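PDB 3VCO: dihydrofolate reductase, which catalyses the NADPH-dependent reduction of 7,8-dihydrofolate to tetrahydrofolate, an essential step in thymidylate, purine and glycine synthesis. Local coordinates for residues A[41-44]-A[48-51]; A[94-99]-A[103-108]; A[128-131]-A[136-139]. All coordinates share one frame; numbering follows the deposited sequence.

Contact 1: residues A[41-44]-A[48-51]; sequences LPWK and DMEF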
loop_
_atom_site.group_PDB
_atom_site.type_symbol
_atom_site.label_atom_id
_atom_site.label_comp_id
_atom_site.label_asym_id
_atom_site.label_seq_id
_atom_site.Cartn_x
_atom_site.Cartn_y
_atom_site.Cartn_z
ATOM N N LEU A 41 -1.638 -8.636 11.023
ATOM C CA LEU A 41 -2.013 -7.323 10.470
ATOM C C LEU A 41 -1.247 -6.917 9.198
ATOM O O LEU A 41 -0.031 -7.116 9.093
ATOM C CB LEU A 41 -1.895 -6.219 11.550
ATOM C CG LEU A 41 -2.863 -6.291 12.742
ATOM N N PRO A 42 -1.957 -6.332 8.226
ATOM C CA PRO A 42 -3.405 -6.075 8.222
ATOM C C PRO A 42 -4.220 -7.185 7.521
ATOM O O PRO A 42 -5.445 -7.071 7.428
ATOM C CB PRO A 42 -3.509 -4.764 7.429
ATOM C CG PRO A 42 -2.351 -4.825 6.461
ATOM C CD PRO A 42 -1.293 -5.757 7.042
ATOM N N TRP A 43 -3.536 -8.238 7.058
ATOM C CA TRP A 43 -4.128 -9.308 6.266
ATOM C C TRP A 43 -5.285 -10.034 6.981
ATOM O O TRP A 43 -6.223 -10.522 6.335
ATOM C CB TRP A 43 -3.027 -10.313 5.830
ATOM C CG TRP A 43 -1.705 -9.598 5.598
ATOM C CD1 TRP A 43 -0.530 -9.792 6.281
ATOM C CD2 TRP A 43 -1.450 -8.544 4.658
ATOM N NE1 TRP A 43 0.439 -8.930 5.814
ATOM C CE2 TRP A 43 -0.099 -8.152 4.823
ATOM C CE3 TRP A 43 -2.231 -7.883 3.704
ATOM C CZ2 TRP A 43 0.488 -7.135 4.060
ATOM C CZ3 TRP A 43 -1.649 -6.861 2.948
ATOM C CH2 TRP A 43 -0.301 -6.501 3.134
ATOM N N LYS A 44 -5.233 -10.083 8.307
ATOM C CA LYS A 44 -6.227 -10.833 9.049
ATOM C C LYS A 44 -7.586 -10.142 9.232
ATOM O O LYS A 44 -8.596 -10.807 9.512
ATOM C CB LYS A 44 -5.665 -11.276 10.415
ATOM C CG LYS A 44 -5.516 -10.166 11.450
ATOM C CD LYS A 44 -5.140 -10.777 12.779
ATOM C CE LYS A 44 -5.142 -9.764 13.911
ATOM N NZ LYS A 44 -4.631 -10.400 15.191
ATOM N N ASP A 48 -10.730 -5.164 5.999
ATOM C CA ASP A 48 -9.615 -4.369 5.486
ATOM C C ASP A 48 -9.062 -4.968 4.188
ATOM O O ASP A 48 -8.631 -4.244 3.303
ATOM C CB ASP A 48 -8.489 -4.262 6.499
ATOM C CG ASP A 48 -7.478 -3.192 6.104
ATOM O OD1 ASP A 48 -7.925 -2.050 5.867
ATOM O OD2 ASP A 48 -6.269 -3.489 5.990
ATOM N N MET A 49 -9.051 -6.290 4.103
ATOM C CA MET A 49 -8.650 -6.976 2.877
ATOM C C MET A 49 -9.571 -6.710 1.671
ATOM O O MET A 49 -9.106 -6.566 0.548
ATOM C CB MET A 49 -8.538 -8.480 3.138
ATOM C CG MET A 49 -7.348 -8.828 4.004
ATOM S SD MET A 49 -5.794 -8.200 3.322
ATOM C CE MET A 49 -5.517 -6.617 4.156
ATOM N N GLU A 50 -10.871 -6.685 1.890
ATOM C CA GLU A 50 -11.781 -6.207 0.849
ATOM C C GLU A 50 -11.383 -4.819 0.341
ATOM O O GLU A 50 -11.327 -4.600 -0.858
ATOM C CB GLU A 50 -13.215 -6.119 1.354
ATOM C CG GLU A 50 -13.714 -7.337 2.081
ATOM C CD GLU A 50 -15.085 -7.088 2.718
ATOM O OE1 GLU A 50 -15.822 -6.202 2.219
ATOM O OE2 GLU A 50 -15.416 -7.761 3.725
ATOM N N PHE A 51 -11.146 -3.886 1.269
ATOM C CA PHE A 51 -10.736 -2.519 0.968
ATOM C C PHE A 51 -9.426 -2.543 0.203
ATOM O O PHE A 51 -9.314 -1.981 -0.889
ATOM C CB PHE A 51 -10.618 -1.708 2.273
ATOM C CG PHE A 51 -9.965 -0.336 2.110
ATOM C CD1 PHE A 51 -10.648 0.710 1.502
ATOM C CD2 PHE A 51 -8.700 -0.092 2.613
ATOM C CE1 PHE A 51 -10.059 1.974 1.368
ATOM C CE2 PHE A 51 -8.112 1.144 2.477
ATOM C CZ PHE A 51 -8.806 2.187 1.869
#
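M49 reaches from the first turn of helix 46-57 back to P42 and W43 in the loop ahead of it, and most of the packing runs along this one side chain. Its CG lies close against W43 O, at 3.1 Å. From there the chain bends at both chi2 (-55°) and chi3, which turns the terminal methyl back toward P42. CE ends 3.3 Å from P42 O and 3.6 Å from CE3 of W43. The sulfur arrives at the rim of the indole rather than over it: SD is 5.0 Å from the centroid of the six-membered ring and 84° off its normal, an edge-on Met-aromatic contact. The peptide bond between L41 and P42 is cis, and CD of P42 lies over the centre of the same indole, 3.5 Å above its plane. NE1 of W43 is hydrogen-bonded to OG of S76, which ties the indole nitrogen to S76 and satisfies it. This Leu-Pro-Trp segment followed by a helix bearing an acidic residue is a hallmark of dihydrofolate reductases, and D48 occupies the position that, as in relatives, probably recognises the pterin of the substrate. Fewer atoms meet at D48 than along M49. D48 OD2 meets the loop through CB of P42, at 3.4 Å, while OD1 is hydrogen-bonded to OG1 of T153 on strand 148-156. On the outer side K44 and E50 are exposed to solvent and diverge from the joint, E50 forming a long, weak ion pair with K47.

Contact 2: residues A[94-99]-A[103-108]; sequences STLSHA and VQVVPS. With SO4 (sulfate ion), chain B.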
loop_
_atom_site.group_PDB
_atom_site.type_symbol
_atom_site.label_atom_id
_atom_site.label_comp_id
_atom_site.label_asym_id
_atom_site.label_seq_id
_atom_site.Cartn_x
_atom_site.Cartn_y
_atom_site.Cartn_z
ATOM N N SER A 94 17.330 -6.348 -1.539
ATOM C CA SER A 94 18.605 -6.832 -2.077
ATOM C C SER A 94 18.848 -8.273 -1.637
ATOM O O SER A 94 19.735 -8.949 -2.154
ATOM C CB SER A 94 19.780 -5.955 -1.638
ATOM O OG SER A 94 19.376 -4.898 -0.783
ATOM N N THR A 95 18.028 -8.739 -0.695
ATOM C CA THR A 95 18.160 -10.078 -0.127
ATOM C C THR A 95 17.401 -11.131 -0.923
ATOM O O THR A 95 17.931 -12.193 -1.220
ATOM C CB THR A 95 17.573 -10.131 1.283
ATOM O OG1 THR A 95 17.610 -8.829 1.880
ATOM C CG2 THR A 95 18.340 -11.104 2.116
ATOM N N LEU A 96 16.146 -10.834 -1.250
ATOM C CA LEU A 96 15.269 -11.843 -1.818
ATOM C C LEU A 96 15.870 -12.408 -3.097
ATOM O O LEU A 96 15.926 -11.753 -4.137
ATOM C CB LEU A 96 13.838 -11.308 -2.008
ATOM C CG LEU A 96 12.785 -12.355 -2.395
ATOM C CD1 LEU A 96 12.745 -13.522 -1.383
ATOM C CD2 LEU A 96 11.410 -11.729 -2.536
ATOM N N SER A 97 16.380 -13.622 -2.988
ATOM C CA SER A 97 17.129 -14.204 -4.084
ATOM C C SER A 97 16.190 -14.618 -5.194
ATOM O O SER A 97 16.479 -14.375 -6.365
ATOM C CB SER A 97 18.002 -15.384 -3.612
ATOM O OG SER A 97 17.469 -16.022 -2.465
ATOM N N HIS A 98 15.062 -15.231 -4.832
ATOM C CA HIS A 98 14.165 -15.749 -5.842
ATOM C C HIS A 98 12.735 -15.279 -5.584
ATOM O O HIS A 98 12.389 -14.856 -4.473
ATOM C CB HIS A 98 14.268 -17.267 -5.927
ATOM C CG HIS A 98 15.678 -17.760 -6.070
ATOM N ND1 HIS A 98 16.495 -18.001 -4.985
ATOM C CD2 HIS A 98 16.432 -18.007 -7.167
ATOM C CE1 HIS A 98 17.684 -18.398 -5.409
ATOM N NE2 HIS A 98 17.670 -18.410 -6.728
ATOM N N ALA A 99 11.906 -15.316 -6.617
ATOM C CA ALA A 99 10.514 -14.973 -6.424
ATOM C C ALA A 99 9.661 -15.875 -7.269
ATOM O O ALA A 99 10.172 -16.492 -8.213
ATOM C CB ALA A 99 10.286 -13.514 -6.782
ATOM N N VAL A 103 6.747 -12.295 -10.248
ATOM C CA VAL A 103 6.988 -11.331 -9.196
ATOM C C VAL A 103 8.345 -10.669 -9.487
ATOM O O VAL A 103 9.316 -11.346 -9.752
ATOM C CB VAL A 103 6.980 -11.987 -7.805
ATOM C CG1 VAL A 103 7.407 -10.964 -6.726
ATOM C CG2 VAL A 103 5.563 -12.592 -7.493
ATOM N N GLN A 104 8.411 -9.357 -9.452
ATOM C CA GLN A 104 9.685 -8.654 -9.720
ATOM C C GLN A 104 10.409 -8.267 -8.431
ATOM O O GLN A 104 9.798 -7.828 -7.469
ATOM C CB GLN A 104 9.449 -7.375 -10.526
ATOM C CG GLN A 104 8.533 -7.568 -11.761
ATOM C CD GLN A 104 9.204 -8.406 -12.830
ATOM O OE1 GLN A 104 10.338 -8.144 -13.202
ATOM N NE2 GLN A 104 8.523 -9.452 -13.286
ATOM N N VAL A 105 11.717 -8.455 -8.418
ATOM C CA VAL A 105 12.525 -8.062 -7.275
ATOM C C VAL A 105 13.534 -7.046 -7.747
ATOM O O VAL A 105 14.218 -7.319 -8.720
ATOM C CB VAL A 105 13.289 -9.274 -6.737
ATOM C CG1 VAL A 105 14.210 -8.848 -5.604
ATOM C CG2 VAL A 105 12.286 -10.390 -6.300
ATOM N N VAL A 106 13.587 -5.863 -7.121
ATOM C CA VAL A 106 14.519 -4.808 -7.526
ATOM C C VAL A 106 15.167 -4.209 -6.264
ATOM O O VAL A 106 14.626 -4.355 -5.179
ATOM C CB VAL A 106 13.792 -3.697 -8.320
ATOM C CG1 VAL A 106 13.092 -4.276 -9.581
ATOM C CG2 VAL A 106 12.771 -3.006 -7.428
ATOM N N PRO A 107 16.364 -3.594 -6.388
ATOM C CA PRO A 107 17.067 -3.181 -5.167
ATOM C C PRO A 107 16.535 -1.894 -4.546
ATOM O O PRO A 107 16.865 -1.606 -3.381
ATOM C CB PRO A 107 18.503 -2.942 -5.649
ATOM C CG PRO A 107 18.353 -2.602 -7.097
ATOM C CD PRO A 107 17.190 -3.412 -7.595
ATOM N N SER A 108 15.731 -1.135 -5.286
ATOM C CA SER A 108 15.343 0.185 -4.805
ATOM C C SER A 108 13.995 0.611 -5.358
ATOM O O SER A 108 13.508 0.055 -6.336
ATOM C CB SER A 108 16.418 1.240 -5.120
ATOM O OG SER A 108 16.372 1.616 -6.491
HETATM S S SO4 B . 16.431 -5.940 2.375
HETATM O O1 SO4 B . 16.906 -5.283 1.153
HETATM O O2 SO4 B . 16.002 -4.907 3.310
HETATM O O3 SO4 B . 15.388 -6.918 2.058
HETATM O O4 SO4 B . 17.520 -6.705 2.982
#
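L96 faces V105 and A99 faces V103 as the two segments run in roughly opposite directions, with CA atoms 7.2 Å apart in the first pair and 5.8 Å in the second. No backbone hydrogen bond joins them. Residues 94-99 form an irregular loop, whereas strand 104-106 is hydrogen-bonded in parallel to strand 88-92, through Q104 and V106, and the loop lies over the face from which V105 projects. Side chains therefore make the join. V105 splits its two methyls between partners: with CG1 anti to the backbone N (chi1 176°), that branch lies close to the carbonyl of L96, 3.7 Å from its O, while CG2 turns to the CB of A99, also at 3.7 Å. The isobutyl group of L96 crosses V105 at about a right angle and brings CD2 to 4.1 Å from V105 CG2. A99 CB also rests on V103 CB, at 3.8 Å. This is the edge of the parallel part of the dihydrofolate reductase sheet: V103 and V105 point to the loop, and V106, facing the other way, packs on helix 109-116, whose N-cap is S108. At the start of the loop a sulfate, probably from the crystallisation liquor, takes a nearly straight hydrogen bond from S94 N to its O1 (2.9 Å, 168°) and a longer one from S94 OG (3.2 Å). S94 and T95 belong to the NADP site by similarity, so the anion plausibly marks where the cofactor's 2'-phosphate would sit. The side chains of T95 and L96 also touch R71 of helix 71-76.

Contact 3: residues A[128-131]-A[136-139]; sequences VFII and LYKE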
loop_
_atom_site.group_PDB
_atom_site.type_symbol
_atom_site.label_atom_id
_atom_site.label_comp_id
_atom_site.label_asym_id
_atom_site.label_seq_id
_atom_site.Cartn_x
_atom_site.Cartn_y
_atom_site.Cartn_z
ATOM N N VAL A 128 0.152 2.931 -9.329
ATOM C CA VAL A 128 1.214 2.357 -8.526
ATOM C C VAL A 128 0.833 2.536 -7.057
ATOM O O VAL A 128 0.518 3.656 -6.630
ATOM C CB VAL A 128 2.549 3.072 -8.816
ATOM C CG1 VAL A 128 3.657 2.553 -7.919
ATOM C CG2 VAL A 128 2.919 2.869 -10.294
ATOM N N PHE A 129 0.816 1.427 -6.311
ATOM C CA PHE A 129 0.540 1.480 -4.866
ATOM C C PHE A 129 1.794 1.016 -4.130
ATOM O O PHE A 129 2.354 -0.014 -4.492
ATOM C CB PHE A 129 -0.672 0.602 -4.518
ATOM C CG PHE A 129 -1.960 1.073 -5.195
ATOM C CD1 PHE A 129 -2.859 1.876 -4.521
ATOM C CD2 PHE A 129 -2.196 0.795 -6.544
ATOM C CE1 PHE A 129 -3.983 2.356 -5.142
ATOM C CE2 PHE A 129 -3.329 1.268 -7.192
ATOM C CZ PHE A 129 -4.227 2.075 -6.509
ATOM N N ILE A 130 2.205 1.772 -3.109
ATOM C CA ILE A 130 3.246 1.366 -2.192
ATOM C C ILE A 130 2.546 0.823 -0.930
ATOM O O ILE A 130 1.846 1.569 -0.232
ATOM C CB ILE A 130 4.095 2.577 -1.780
ATOM C CG1 ILE A 130 4.705 3.264 -3.009
ATOM C CG2 ILE A 130 5.173 2.183 -0.754
ATOM C CD1 ILE A 130 5.633 2.397 -3.786
ATOM N N ILE A 131 2.739 -0.463 -0.635
ATOM C CA ILE A 131 1.928 -1.104 0.394
ATOM C C ILE A 131 2.714 -1.372 1.651
ATOM O O ILE A 131 2.270 -2.054 2.571
ATOM C CB ILE A 131 1.230 -2.357 -0.126
ATOM C CG1 ILE A 131 2.244 -3.447 -0.438
ATOM C CG2 ILE A 131 0.372 -1.970 -1.395
ATOM C CD1 ILE A 131 1.612 -4.770 -0.673
ATOM N N LEU A 136 9.891 2.320 2.513
ATOM C CA LEU A 136 9.239 2.697 1.244
ATOM C C LEU A 136 8.241 3.811 1.442
ATOM O O LEU A 136 8.136 4.728 0.622
ATOM C CB LEU A 136 8.542 1.495 0.619
ATOM C CG LEU A 136 9.422 0.388 0.009
ATOM C CD1 LEU A 136 8.607 -0.518 -0.862
ATOM C CD2 LEU A 136 10.590 0.956 -0.797
ATOM N N TYR A 137 7.457 3.716 2.518
ATOM C CA TYR A 137 6.549 4.803 2.847
ATOM C C TYR A 137 7.381 6.046 3.008
ATOM O O TYR A 137 6.995 7.117 2.594
ATOM C CB TYR A 137 5.881 4.553 4.190
ATOM C CG TYR A 137 4.854 3.446 4.203
ATOM C CD1 TYR A 137 4.007 3.249 3.128
ATOM C CD2 TYR A 137 4.695 2.626 5.341
ATOM C CE1 TYR A 137 3.032 2.256 3.169
ATOM C CE2 TYR A 137 3.726 1.615 5.377
ATOM C CZ TYR A 137 2.913 1.436 4.276
ATOM O OH TYR A 137 1.937 0.453 4.306
ATOM N N LYS A 138 8.507 5.920 3.686
ATOM C CA LYS A 138 9.267 7.131 3.988
ATOM C C LYS A 138 9.760 7.760 2.679
ATOM O O LYS A 138 9.574 8.949 2.440
ATOM C CB LYS A 138 10.433 6.837 4.911
ATOM C CG LYS A 138 11.234 8.092 5.281
ATOM C CD LYS A 138 12.321 7.805 6.335
ATOM C CE LYS A 138 13.038 9.085 6.803
ATOM N NZ LYS A 138 13.973 9.624 5.762
ATOM N N GLU A 139 10.360 6.946 1.819
ATOM C CA GLU A 139 10.831 7.469 0.528
ATOM C C GLU A 139 9.727 8.055 -0.304
ATOM O O GLU A 139 9.899 9.116 -0.912
ATOM C CB GLU A 139 11.574 6.403 -0.267
ATOM C CG GLU A 139 13.002 6.239 0.259
ATOM C CD GLU A 139 13.640 4.980 -0.233
ATOM O OE1 GLU A 139 13.119 4.415 -1.221
ATOM O OE2 GLU A 139 14.656 4.556 0.369
#
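I130 and Y137 carry this buried contact, with L136 as the third member. I130, on strand 125-130, points its CB toward helix 134-142, and its branch methyl does the touching. CG2 stands anti to the backbone N, while CG1 (chi1 -57°) lies beside it. The CG2 methyl lodges against the start of the L136 side chain, 3.7 Å from CB, and lies 4.2 Å from CD1 of Y137, so it meets two successive helix residues at once. The I130 and L136 side chains cross at about a right angle. Y137 leaves the helix at a slant, but its ring then extends across to the strand. The ring turns its edge to the I130 carbonyl, with CE1 3.7 Å from I130 O, which lies near the ring plane, and the phenol oxygen passes on to I131, ending 3.1 Å from I131 O. Its hydrogen bond goes instead to V26 O on the neighbouring strand 23-29, which satisfies the buried hydroxyl and ties the end of the ring to that strand. The strand, the turn through G132 and G133, and the helix form the beta-turn-alpha unit of the dihydrofolate reductase fold. The glycines and the helix start belong to the NADP site by similarity, and in this family the turn lies close to the cofactor's pyrophosphate. Strand 125-130 lies between strands 23-29 and 64-70, both parallel to it, so the helix packs on the middle of the sheet. The ring of F165 also meets that of Y137, and I131, whose CB turns away from the helix, has F52 of the probable substrate site close by.

Contact 3 is the most buried of the three: its centre is about 6 Å from the centre of the chain, that of contact 2 about 18 Å, at the sheet edge. Contact 1 falls between them. Contacts 2 and 3 reach the same sheet, at its margin and its middle respectively, and both hold residues inferred to bind NADP. Contact 2 joins by aliphatic groups beside a bound anion, whereas contact 3 adds a tyrosine ring and backbone carbonyls to its aliphatic packing. Contact 1 instead pairs a loop with a helix, combines sulfur, indole and carboxylate groups, and holds residues of the probable substrate site beside the NADP region, its nearest atoms about 5 Å from contact 3.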